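Local coordinates for protein putative dehydrogenase (Amycolatopsis orientalis, PDB 5A9T) that catalyses the NADPH-dependent reduction of cyclic imines to amines, acting as a stereoselective imine reductase in a two-subunit assembly, at residues E84-R89 and H112-L117; E101-L106 and T162-A167; V134-G139 and D156-G161; E267-A272 and Y283-L288. One frame throughout, in Å; residues are numbered along the deposited sequence. Where two conformers were deposited one is given.

Interaction 1. Residues E84-R89 and H112-L117; sequences EALRGR and HGTGYL
T114 OG1 donates to the carbonyl oxygen L86 O at 2.8 Å, the shortest of three hydrogen bonds joining the turn at 84-89 to the loop that enters strand 115-121. The hydroxyl stands above the plane of that carbonyl, with a C=O...donor angle of 104°, while R89 N reaches the same oxygen from the opposite face, so two donors grip L86 O. With OG1 anti to the carbonyl carbon of T114 (chi1 -57°), the hydroxyl is aimed at L86 and the methyl CG2 lies 3.4 Å from R89 O. A valine in place of T114 would probably leave L86 O with one donor fewer and remove a tie holding the turn against the loop. The other two bonds are backbone ones: G88 N to G113 O, 2.9 Å, and G115 N to R89 O, 3.0 Å.

The turn is of type II from L86 to R89, with G88 at positive phi, and G113 closes helix 99-111 in a Schellman motif; each segment thus turns just before the chain enters one of two neighbouring parallel strands, 90-93 and 115-121, of the Rossmann-type sheet.

Over the end of that helix, the R87 guanidinium sets one face on H112 O, which lies 3.7 Å above its plane and over its centre; a bend at chi3 (-67°) folds the group back there. R87 NH1 also passes G113 CA. Farther out, L86 CD1 meets H112 CD2 at 4.3 Å, obliquely to the ring, whose ND1 is hydrogen-bonded to W108 O. L86 also packs on W108 and on V59 of helix 55-60.

Interaction 2. Residues E101-L106 and T162-A167; sequences EANEAL and TEAGLA
A102 CB points at the turn ahead of helix 166-193 and meets its backbone: A164 O lies 3.5 Å from A102 CB, and G165 CA is 3.8 Å from the same methyl. The two methyls, A102 CB and A164 CB, are 4.3 Å apart. One residue on, N103 brings its backbone to the contact, with its CA 4.1 Å from A164 CB, while its side chain leans toward the G165 backbone. A turn later L106 supplies its CB, 3.9 Å from A164 CB.

A164 is therefore the centre of the contact: its methyl sits among A102, N103 and L106, residues i, i+1 and i+4 of one helical face, and also lies 3.7 Å from the carbonyl oxygen A102 O. The type I turn from E163 to L166 presents it there. The CA atoms of A102 and G165 are 5.1 Å apart.

Helix 99-111 belongs to the nucleotide-binding domain, and the turn leads into the long helix that opens the C-terminal domain, so this is a junction between the two. A164 O receives a hydrogen bond from S138 OG, and E163 packs on A195 of the second subunit. Methyl groups and backbone atoms make most of the contact, which implies that close fit, rather than charge, holds the turn against the helix.

Interaction 3. Residues V134-G139 and D156-G161; sequences VFLYSG and DPVHLG
H159 reaches across from strand 156-161 to the end of its partner strand at G139. From CB, with CG anti to the backbone N (chi1 -176°), the ring extends along the strand: ND1 passes 4.0 Å from Y137 O, CE1 arrives 2.9 Å from G139 O at the ring edge, and NE2 lies 3.6 Å from that oxygen. ND1 is buried and has no polar partner in the model. An alanine here would probably leave G139 O without this edge contact and open a gap beside F144.

The strands are parallel and in register from V134-D156 to Y137-H159, their axes approaching to 4.6 Å at an angle of 34°. Five backbone hydrogen bonds link them, from F135 N to D156 O through to G139 N to G161 O. On one face L136 CD2 rests 3.8 Å from V158 CB, the two side chains pointing the same way; on the other, Y137 CE2 meets P157 CB at 3.7 Å.

This is a beta-alpha-beta unit, its crossover being helix 141-152, which packs on Y137, P157 and H159. Helix 166-193 lies against L136 on the other face and also touches L160, strand 115-121 pairs antiparallel with 134-139, and the second subunit reaches L160 through L205.

Interaction 4. Residues E267-A272 and Y283-L288; sequences ELLDRA and YSVIEL
Within the C-terminal domain, helix 260-274 packs against the 3-10 segment that runs through 283-288 and includes Y283, a residue of the pocket for the bound (1R)-1-methyl-1,2,3,4-tetrahydroisoquinoline. V285 and L288, three apart and so on one side of the 3-10 turn, turn toward the helix and carry the contact. L288 CD1 sits at the end of the segment, 3.7 Å from A272 CB and likewise 3.7 Å from A272 N, so this branch touches both methyl and backbone. The side chain gets there with CG anti to its own carbonyl carbon (chi1 -63°).

V285 uses a single methyl, CG2, anti to its backbone N. V285 CG2 lies 4.3 Å from both A272 CB and L269 CD2. With L268 O 4.0 Å from V285 CG2 as well, the methyl bridges two successive turns of the helix.

At the edge of the contact, R271 runs alongside L288, the two side chains heading opposite ways. The extended arginine lays one guanidinium face over L288 CB, which is 4.1 Å above the plane and displaced from the centre of the group. This is van der Waals packing of the guanidinium face on an aliphatic carbon; the charged end has its partners elsewhere, NH1 making salt bridges with E260 and D258 of the second subunit.

Around the pair, helix 238-255 packs on L269 and A272, helix 199-228 lies against Y283, and the second subunit places I261 on L268 and L186 on V285.

In the fold
Interactions 1, 2 and 3 gather around the nucleotide-binding domain, while interaction 4 stands apart in the C-terminal domain, its centre about 31 Å from that of interaction 2 and 46 Å from that of interaction 1. Interactions 1 and 3 reach the same sheet, through adjacent strands 115-121 and 134-139, where L117 packs on Y137. Helix 99-111, followed by strand 115-121, joins interaction 1 to interaction 2. Interaction 3 is nested inside the loop that interaction 2 closes, and S138 links them. Helix 166-193 then leads away toward the C-terminal domain. Interactions 2, 3 and 4 all meet the second subunit, so the dimer interface spans both domains.

Interaction 1. Residues E84-R89 and H112-L117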
loop_
_atom_site.group_PDB
_atom_site.type_symbol
_atom_site.label_atom_id
_atom_site.label_comp_id
_atom_site.label_asym_id
_atom_site.label_seq_id
_atom_site.Cartn_x
_atom_site.Cartn_y
_atom_site.Cartn_z
ATOM N N GLU A 84 -0.212 19.117 42.718
ATOM C CA GLU A 84 -0.020 20.558 42.901
ATOM C C GLU A 84 1.099 21.118 41.990
ATOM O O GLU A 84 0.949 22.227 41.359
ATOM C CB GLU A 84 0.254 20.823 44.391
ATOM C CG GLU A 84 -0.965 20.625 45.323
ATOM N N ALA A 85 2.211 20.363 41.906
ATOM C CA ALA A 85 3.311 20.774 41.112
ATOM C C ALA A 85 3.007 20.888 39.657
ATOM O O ALA A 85 3.699 21.568 38.943
ATOM C CB ALA A 85 4.511 19.928 41.362
ATOM N N LEU A 86 1.998 20.169 39.159
ATOM C CA LEU A 86 1.665 20.180 37.766
ATOM C C LEU A 86 1.070 21.511 37.269
ATOM O O LEU A 86 1.101 21.794 36.104
ATOM C CB LEU A 86 0.662 19.079 37.422
ATOM C CG LEU A 86 1.291 17.677 37.425
ATOM C CD1 LEU A 86 0.219 16.601 37.647
ATOM C CD2 LEU A 86 2.038 17.556 36.142
ATOM N N ARG A 87 0.482 22.339 38.202
ATOM C CA ARG A 87 -0.050 23.622 37.770
ATOM C C ARG A 87 0.993 24.500 37.109
ATOM O O ARG A 87 2.099 24.659 37.627
ATOM C CB ARG A 87 -0.634 24.376 38.991
ATOM C CG ARG A 87 -1.415 25.598 38.585
ATOM C CD ARG A 87 -2.122 26.216 39.829
ATOM N NE ARG A 87 -3.162 25.266 40.312
ATOM C CZ ARG A 87 -4.336 25.024 39.746
ATOM N NH1 ARG A 87 -4.732 25.564 38.596
ATOM N NH2 ARG A 87 -5.106 24.064 40.284
ATOM N N GLY A 88 0.670 25.042 35.960
ATOM C CA GLY A 88 1.562 25.824 35.245
ATOM C C GLY A 88 2.644 25.190 34.456
ATOM O O GLY A 88 3.571 25.830 33.981
ATOM N N ARG A 89 2.524 23.876 34.345
ATOM C CA ARG A 89 3.443 23.043 33.504
ATOM C C ARG A 89 2.666 22.476 32.394
ATOM O O ARG A 89 1.499 22.818 32.145
ATOM C CB ARG A 89 4.121 21.990 34.389
ATOM C CG ARG A 89 4.820 22.611 35.617
ATOM C CD ARG A 89 5.595 21.616 36.452
ATOM N NE ARG A 89 6.082 22.291 37.674
ATOM C CZ ARG A 89 7.193 23.000 37.679
ATOM N NH1 ARG A 89 8.057 23.052 36.723
ATOM N NH2 ARG A 89 7.467 23.761 38.760
ATOM N N HIS A 112 -5.972 20.350 36.544
ATOM C CA HIS A 112 -4.811 20.603 37.301
ATOM C C HIS A 112 -4.133 21.971 36.888
ATOM O O HIS A 112 -3.099 22.308 37.486
ATOM C CB HIS A 112 -3.820 19.491 37.079
ATOM C CG HIS A 112 -4.108 18.276 37.851
ATOM N ND1 HIS A 112 -4.956 17.277 37.389
ATOM C CD2 HIS A 112 -3.633 17.849 39.047
ATOM C CE1 HIS A 112 -5.034 16.323 38.308
ATOM N NE2 HIS A 112 -4.213 16.626 39.300
ATOM N N GLY A 113 -4.639 22.653 35.861
ATOM C CA GLY A 113 -3.978 23.864 35.382
ATOM C C GLY A 113 -2.756 23.585 34.567
ATOM O O GLY A 113 -1.807 24.410 34.512
ATOM N N THR A 114 -2.790 22.444 33.847
ATOM C CA THR A 114 -1.628 21.947 33.063
ATOM C C THR A 114 -1.965 21.899 31.598
ATOM O O THR A 114 -3.047 21.472 31.219
ATOM C CB THR A 114 -1.371 20.521 33.551
ATOM O OG1 THR A 114 -1.140 20.517 35.017
ATOM C CG2 THR A 114 -0.118 19.924 32.853
ATOM N N GLY A 115 -1.077 22.370 30.760
ATOM C CA GLY A 115 -1.282 22.313 29.286
ATOM C C GLY A 115 -1.084 20.889 28.831
ATOM O O GLY A 115 -0.388 20.097 29.504
ATOM N N TYR A 116 -1.694 20.577 27.696
ATOM C CA TYR A 116 -1.684 19.199 27.283
ATOM C C TYR A 116 -1.578 19.043 25.788
ATOM O O TYR A 116 -2.346 19.692 25.074
ATOM C CB TYR A 116 -2.953 18.465 27.785
ATOM C CG TYR A 116 -2.922 17.017 27.545
ATOM C CD1 TYR A 116 -2.285 16.081 28.413
ATOM C CD2 TYR A 116 -3.514 16.482 26.361
ATOM C CE1 TYR A 116 -2.212 14.703 28.115
ATOM C CE2 TYR A 116 -3.453 15.101 26.143
ATOM C CZ TYR A 116 -2.875 14.259 26.908
ATOM O OH TYR A 116 -2.740 12.868 26.779
ATOM N N LEU A 117 -0.679 18.202 25.327
ATOM C CA LEU A 117 -0.605 17.795 23.908
ATOM C C LEU A 117 -0.440 16.282 23.919
ATOM O O LEU A 117 0.320 15.707 24.692
ATOM C CB LEU A 117 0.563 18.625 23.241
ATOM C CG LEU A 117 0.702 18.569 21.786
ATOM C CD1 LEU A 117 -0.503 19.248 21.129
ATOM C CD2 LEU A 117 2.050 19.143 21.405
#

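Interaction 2. Residues E101-L106 and T162-A167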
loop_
_atom_site.group_PDB
_atom_site.type_symbol
_atom_site.label_atom_id
_atom_site.label_comp_id
_atom_site.label_asym_id
_atom_site.label_seq_id
_atom_site.Cartn_x
_atom_site.Cartn_y
_atom_site.Cartn_z
ATOM N N GLU A 101 -8.945 7.825 25.844
ATOM C CA GLU A 101 -7.956 7.974 26.920
ATOM C C GLU A 101 -7.205 9.284 26.737
ATOM O O GLU A 101 -7.055 10.093 27.672
ATOM C CB GLU A 101 -6.950 6.855 26.910
ATOM C CG GLU A 101 -7.418 5.495 27.419
ATOM C CD GLU A 101 -6.260 4.514 27.489
ATOM O OE1 GLU A 101 -5.115 4.796 27.049
ATOM O OE2 GLU A 101 -6.447 3.429 27.967
ATOM N N ALA A 102 -6.858 9.614 25.537
ATOM C CA ALA A 102 -6.330 10.998 25.255
ATOM C C ALA A 102 -7.239 12.091 25.696
ATOM O O ALA A 102 -6.743 13.062 26.307
ATOM C CB ALA A 102 -5.971 11.176 23.755
ATOM N N ASN A 103 -8.532 12.038 25.371
ATOM C CA ASN A 103 -9.488 13.033 25.769
ATOM C C ASN A 103 -9.635 13.131 27.277
ATOM O O ASN A 103 -9.820 14.272 27.809
ATOM C CB ASN A 103 -10.807 12.669 25.123
ATOM C CG ASN A 103 -11.000 13.495 23.927
ATOM O OD1 ASN A 103 -11.389 14.638 24.057
ATOM N ND2 ASN A 103 -10.475 13.071 22.838
ATOM N N GLU A 104 -9.643 11.989 27.934
ATOM C CA GLU A 104 -9.660 11.861 29.427
ATOM C C GLU A 104 -8.452 12.567 30.006
ATOM O O GLU A 104 -8.577 13.384 30.950
ATOM C CB GLU A 104 -9.621 10.397 29.982
ATOM N N ALA A 105 -7.272 12.252 29.464
ATOM C CA ALA A 105 -6.076 12.921 29.984
ATOM C C ALA A 105 -6.089 14.425 29.729
ATOM O O ALA A 105 -5.539 15.132 30.618
ATOM C CB ALA A 105 -4.853 12.283 29.298
ATOM N N LEU A 106 -6.565 14.950 28.653
ATOM C CA LEU A 106 -6.660 16.381 28.424
ATOM C C LEU A 106 -7.528 16.994 29.563
ATOM O O LEU A 106 -7.143 17.978 30.173
ATOM C CB LEU A 106 -7.224 16.695 27.043
ATOM C CG LEU A 106 -7.308 18.171 26.614
ATOM C CD1 LEU A 106 -8.620 18.859 26.916
ATOM C CD2 LEU A 106 -6.236 19.007 27.226
ATOM N N THR A 162 -6.983 20.329 17.295
ATOM C CA THR A 162 -7.199 20.466 18.720
ATOM C C THR A 162 -7.779 19.374 19.516
ATOM O O THR A 162 -7.637 19.237 20.713
ATOM C CB THR A 162 -7.888 21.846 18.996
ATOM O OG1 THR A 162 -9.136 21.778 18.310
ATOM C CG2 THR A 162 -7.115 22.974 18.393
ATOM N N GLU A 163 -8.509 18.412 18.818
ATOM C CA GLU A 163 -9.099 17.310 19.496
ATOM C C GLU A 163 -8.029 16.373 20.008
ATOM O O GLU A 163 -7.191 15.868 19.214
ATOM C CB GLU A 163 -10.056 16.558 18.536
ATOM C CG GLU A 163 -10.834 15.387 19.181
ATOM C CD GLU A 163 -11.628 14.546 18.159
ATOM O OE1 GLU A 163 -11.978 15.031 17.053
ATOM O OE2 GLU A 163 -11.910 13.384 18.450
ATOM N N ALA A 164 -8.023 16.054 21.274
ATOM C CA ALA A 164 -6.942 15.386 21.880
ATOM C C ALA A 164 -6.650 13.958 21.262
ATOM O O ALA A 164 -5.505 13.523 21.148
ATOM C CB ALA A 164 -7.106 15.293 23.394
ATOM N N GLY A 165 -7.726 13.272 20.880
ATOM C CA GLY A 165 -7.594 11.902 20.378
ATOM C C GLY A 165 -7.177 11.814 18.894
ATOM O O GLY A 165 -7.077 10.646 18.431
ATOM N N LEU A 166 -6.986 12.850 18.133
ATOM C CA LEU A 166 -6.700 12.776 16.665
ATOM C C LEU A 166 -5.372 12.061 16.386
ATOM O O LEU A 166 -5.277 11.210 15.475
ATOM C CB LEU A 166 -6.703 14.063 15.913
ATOM C CG LEU A 166 -8.009 14.790 15.806
ATOM C CD1 LEU A 166 -7.707 16.183 15.368
ATOM C CD2 LEU A 166 -8.907 14.096 14.734
ATOM N N ALA A 167 -4.315 12.305 17.198
ATOM C CA ALA A 167 -3.072 11.588 16.900
ATOM C C ALA A 167 -3.157 10.154 17.098
ATOM O O ALA A 167 -2.663 9.402 16.171
ATOM C CB ALA A 167 -1.930 12.190 17.796
#

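Interaction 3. Residues V134-G139 and D156-G161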
loop_
_atom_site.group_PDB
_atom_site.type_symbol
_atom_site.label_atom_id
_atom_site.label_comp_id
_atom_site.label_asym_id
_atom_site.label_seq_id
_atom_site.Cartn_x
_atom_site.Cartn_y
_atom_site.Cartn_z
ATOM N N VAL A 134 8.925 11.040 12.449
ATOM C CA VAL A 134 7.696 11.874 12.377
ATOM C C VAL A 134 6.931 11.589 13.629
ATOM O O VAL A 134 6.732 10.436 13.998
ATOM C CB VAL A 134 6.812 11.554 11.145
ATOM C CG1 VAL A 134 5.501 12.284 11.161
ATOM C CG2 VAL A 134 7.625 11.923 9.923
ATOM N N PHE A 135 6.464 12.646 14.280
ATOM C CA PHE A 135 5.566 12.536 15.443
ATOM C C PHE A 135 4.322 13.332 15.142
ATOM O O PHE A 135 4.411 14.479 14.651
ATOM C CB PHE A 135 6.207 13.169 16.693
ATOM C CG PHE A 135 7.294 12.394 17.410
ATOM C CD1 PHE A 135 8.276 11.677 16.748
ATOM C CD2 PHE A 135 7.385 12.464 18.752
ATOM C CE1 PHE A 135 9.267 10.969 17.401
ATOM C CE2 PHE A 135 8.366 11.722 19.370
ATOM C CZ PHE A 135 9.321 11.017 18.720
ATOM N N LEU A 136 3.149 12.705 15.299
ATOM C CA LEU A 136 1.865 13.353 15.076
ATOM C C LEU A 136 1.302 13.864 16.419
ATOM O O LEU A 136 1.374 13.126 17.404
ATOM C CB LEU A 136 0.850 12.430 14.450
ATOM C CG LEU A 136 1.339 11.736 13.157
ATOM C CD1 LEU A 136 0.224 10.825 12.656
ATOM C CD2 LEU A 136 1.727 12.705 12.075
ATOM N N TYR A 137 0.856 15.089 16.464
ATOM C CA TYR A 137 0.343 15.691 17.661
ATOM C C TYR A 137 -1.099 16.209 17.524
ATOM O O TYR A 137 -1.526 16.649 16.475
ATOM C CB TYR A 137 1.226 16.867 18.111
ATOM C CG TYR A 137 2.625 16.512 18.472
ATOM C CD1 TYR A 137 2.981 16.101 19.719
ATOM C CD2 TYR A 137 3.682 16.566 17.517
ATOM C CE1 TYR A 137 4.267 15.721 20.032
ATOM C CE2 TYR A 137 4.948 16.242 17.821
ATOM C CZ TYR A 137 5.269 15.817 19.078
ATOM O OH TYR A 137 6.532 15.479 19.445
ATOM N N SER A 138 -1.774 16.215 18.645
ATOM C CA SER A 138 -3.114 16.752 18.745
ATOM C C SER A 138 -3.360 17.302 20.153
ATOM O O SER A 138 -2.942 16.733 21.146
ATOM C CB SER A 138 -4.175 15.674 18.240
ATOM O OG SER A 138 -4.159 14.572 19.006
ATOM N N GLY A 139 -4.128 18.386 20.172
ATOM C CA GLY A 139 -4.398 19.097 21.459
ATOM C C GLY A 139 -4.086 20.533 21.249
ATOM O O GLY A 139 -4.082 21.089 20.202
ATOM N N ASP A 156 10.003 15.186 13.031
ATOM C CA ASP A 156 9.254 16.175 12.403
ATOM C C ASP A 156 7.883 16.294 13.063
ATOM O O ASP A 156 7.124 15.339 13.001
ATOM C CB ASP A 156 9.009 15.895 10.909
ATOM C CG ASP A 156 8.372 17.045 10.189
ATOM O OD1 ASP A 156 8.551 18.205 10.595
ATOM O OD2 ASP A 156 7.706 16.814 9.116
ATOM N N PRO A 157 7.519 17.445 13.638
ATOM C CA PRO A 157 6.304 17.499 14.399
ATOM C C PRO A 157 5.145 17.981 13.515
ATOM O O PRO A 157 5.259 18.996 12.832
ATOM C CB PRO A 157 6.626 18.525 15.465
ATOM C CG PRO A 157 7.599 19.434 14.837
ATOM C CD PRO A 157 8.385 18.625 13.878
ATOM N N VAL A 158 4.024 17.289 13.504
ATOM C CA VAL A 158 2.827 17.590 12.748
ATOM C C VAL A 158 1.655 17.762 13.680
ATOM O O VAL A 158 1.322 16.897 14.428
ATOM C CB VAL A 158 2.488 16.455 11.740
ATOM C CG1 VAL A 158 1.216 16.828 11.014
ATOM C CG2 VAL A 158 3.601 16.291 10.748
ATOM N N HIS A 159 1.009 18.935 13.715
ATOM C CA HIS A 159 -0.136 19.182 14.490
ATOM C C HIS A 159 -1.366 18.923 13.667
ATOM O O HIS A 159 -1.645 19.686 12.711
ATOM C CB HIS A 159 -0.094 20.646 15.011
ATOM C CG HIS A 159 -1.210 20.980 15.925
ATOM N ND1 HIS A 159 -1.348 20.574 17.218
ATOM C CD2 HIS A 159 -2.264 21.812 15.701
ATOM C CE1 HIS A 159 -2.473 21.065 17.748
ATOM N NE2 HIS A 159 -3.051 21.800 16.828
ATOM N N LEU A 160 -2.127 17.993 14.139
ATOM C CA LEU A 160 -3.300 17.507 13.363
ATOM C C LEU A 160 -4.491 18.332 13.629
ATOM O O LEU A 160 -5.377 18.413 12.788
ATOM C CB LEU A 160 -3.623 16.097 13.696
ATOM C CG LEU A 160 -2.502 15.090 13.384
ATOM C CD1 LEU A 160 -2.847 13.787 14.016
ATOM C CD2 LEU A 160 -2.253 14.968 11.896
ATOM N N GLY A 161 -4.614 18.914 14.805
ATOM C CA GLY A 161 -5.845 19.571 15.284
ATOM C C GLY A 161 -5.932 19.634 16.786
ATOM O O GLY A 161 -5.099 19.081 17.502
#

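Interaction 4. Residues E267-A272 and Y283-L288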
loop_
_atom_site.group_PDB
_atom_site.type_symbol
_atom_site.label_atom_id
_atom_site.label_comp_id
_atom_site.label_asym_id
_atom_site.label_seq_id
_atom_site.Cartn_x
_atom_site.Cartn_y
_atom_site.Cartn_z
ATOM N N GLU A 267 -14.659 -11.497 -0.635
ATOM C CA GLU A 267 -15.795 -11.415 0.316
ATOM C C GLU A 267 -16.182 -10.023 0.744
ATOM O O GLU A 267 -17.401 -9.824 1.000
ATOM C CB GLU A 267 -15.464 -12.204 1.608
ATOM C CG GLU A 267 -15.562 -13.690 1.323
ATOM C CD GLU A 267 -14.979 -14.595 2.435
ATOM O OE1 GLU A 267 -14.494 -14.066 3.435
ATOM O OE2 GLU A 267 -14.965 -15.821 2.199
ATOM N N LEU A 268 -15.258 -9.098 0.909
ATOM C CA LEU A 268 -15.621 -7.742 1.217
ATOM C C LEU A 268 -16.516 -7.212 0.108
ATOM O O LEU A 268 -17.507 -6.495 0.464
ATOM C CB LEU A 268 -14.524 -6.676 1.405
ATOM C CG LEU A 268 -13.545 -6.955 2.575
ATOM C CD1 LEU A 268 -12.183 -6.236 2.452
ATOM C CD2 LEU A 268 -14.236 -6.602 3.911
ATOM N N LEU A 269 -16.219 -7.564 -1.155
ATOM C CA LEU A 269 -17.017 -7.113 -2.309
ATOM C C LEU A 269 -18.370 -7.777 -2.360
ATOM O O LEU A 269 -19.363 -7.164 -2.726
ATOM C CB LEU A 269 -16.265 -7.213 -3.609
ATOM C CG LEU A 269 -14.901 -6.455 -3.660
ATOM C CD1 LEU A 269 -14.415 -6.467 -5.056
ATOM C CD2 LEU A 269 -15.016 -5.082 -3.120
ATOM N N ASP A 270 -18.409 -9.055 -2.112
ATOM C CA ASP A 270 -19.735 -9.762 -2.038
ATOM C C ASP A 270 -20.663 -9.132 -0.995
ATOM O O ASP A 270 -21.889 -8.912 -1.290
ATOM C CB ASP A 270 -19.405 -11.193 -1.593
ATOM C CG ASP A 270 -18.687 -12.054 -2.699
ATOM O OD1 ASP A 270 -18.755 -11.753 -3.950
ATOM O OD2 ASP A 270 -18.032 -13.094 -2.280
ATOM N N ARG A 271 -20.166 -8.727 0.147
ATOM C CA ARG A 271 -20.966 -8.010 1.191
ATOM C C ARG A 271 -21.577 -6.716 0.610
ATOM O O ARG A 271 -22.748 -6.348 0.804
ATOM C CB ARG A 271 -20.082 -7.698 2.423
ATOM C CG ARG A 271 -20.695 -7.223 3.748
ATOM C CD ARG A 271 -19.562 -7.120 4.792
ATOM N NE ARG A 271 -19.931 -6.125 5.788
ATOM C CZ ARG A 271 -19.090 -5.464 6.608
ATOM N NH1 ARG A 271 -17.711 -5.643 6.633
ATOM N NH2 ARG A 271 -19.647 -4.591 7.428
ATOM N N ALA A 272 -20.764 -5.980 -0.111
ATOM C CA ALA A 272 -21.175 -4.759 -0.738
ATOM C C ALA A 272 -22.160 -4.975 -1.854
ATOM O O ALA A 272 -23.137 -4.167 -1.919
ATOM C CB ALA A 272 -19.916 -4.042 -1.290
ATOM N N TYR A 283 -14.871 2.048 -4.606
ATOM C CA TYR A 283 -14.619 2.818 -3.371
ATOM C C TYR A 283 -15.824 2.932 -2.483
ATOM O O TYR A 283 -15.697 3.176 -1.308
ATOM C CB TYR A 283 -14.034 4.200 -3.751
ATOM C CG TYR A 283 -12.902 4.058 -4.688
ATOM C CD1 TYR A 283 -11.651 3.571 -4.263
ATOM C CD2 TYR A 283 -13.057 4.241 -6.066
ATOM C CE1 TYR A 283 -10.646 3.310 -5.171
ATOM C CE2 TYR A 283 -12.011 3.970 -6.962
ATOM C CZ TYR A 283 -10.840 3.505 -6.510
ATOM O OH TYR A 283 -9.813 3.266 -7.362
ATOM N N SER A 284 -17.047 2.645 -3.039
ATOM C CA SER A 284 -18.239 2.587 -2.257
ATOM C C SER A 284 -18.243 1.531 -1.128
ATOM O O SER A 284 -18.998 1.678 -0.177
ATOM C CB SER A 284 -19.456 2.365 -3.126
ATOM O OG SER A 284 -19.475 1.051 -3.652
ATOM N N VAL A 285 -17.309 0.589 -1.240
ATOM C CA VAL A 285 -17.132 -0.444 -0.161
ATOM C C VAL A 285 -16.888 0.193 1.169
ATOM O O VAL A 285 -17.294 -0.317 2.198
ATOM C CB VAL A 285 -16.071 -1.445 -0.587
ATOM C CG1 VAL A 285 -14.679 -0.860 -0.478
ATOM C CG2 VAL A 285 -16.168 -2.690 0.253
ATOM N N ILE A 286 -16.308 1.434 1.186
ATOM C CA ILE A 286 -16.105 2.106 2.411
ATOM C C ILE A 286 -17.400 2.370 3.213
ATOM O O ILE A 286 -17.406 2.477 4.466
ATOM C CB ILE A 286 -15.313 3.432 2.256
ATOM C CG1 ILE A 286 -14.725 3.964 3.622
ATOM C CG2 ILE A 286 -16.188 4.513 1.588
ATOM C CD1 ILE A 286 -13.877 5.217 3.390
ATOM N N GLU A 287 -18.544 2.490 2.512
ATOM C CA GLU A 287 -19.794 2.784 3.258
ATOM C C GLU A 287 -20.306 1.728 4.172
ATOM O O GLU A 287 -20.904 2.107 5.194
ATOM C CB GLU A 287 -20.865 3.074 2.218
ATOM C CG GLU A 287 -20.648 4.348 1.504
ATOM C CD GLU A 287 -20.732 5.569 2.401
ATOM O OE1 GLU A 287 -21.696 5.640 3.242
ATOM O OE2 GLU A 287 -19.857 6.430 2.263
ATOM N N LEU A 288 -19.924 0.512 3.939
ATOM C CA LEU A 288 -20.212 -0.613 4.879
ATOM C C LEU A 288 -19.396 -0.438 6.148
ATOM O O LEU A 288 -19.667 -1.171 7.112
ATOM C CB LEU A 288 -19.763 -1.923 4.236
ATOM C CG LEU A 288 -20.354 -2.471 2.958
ATOM C CD1 LEU A 288 -19.388 -3.484 2.319
ATOM C CD2 LEU A 288 -21.708 -3.063 3.294
#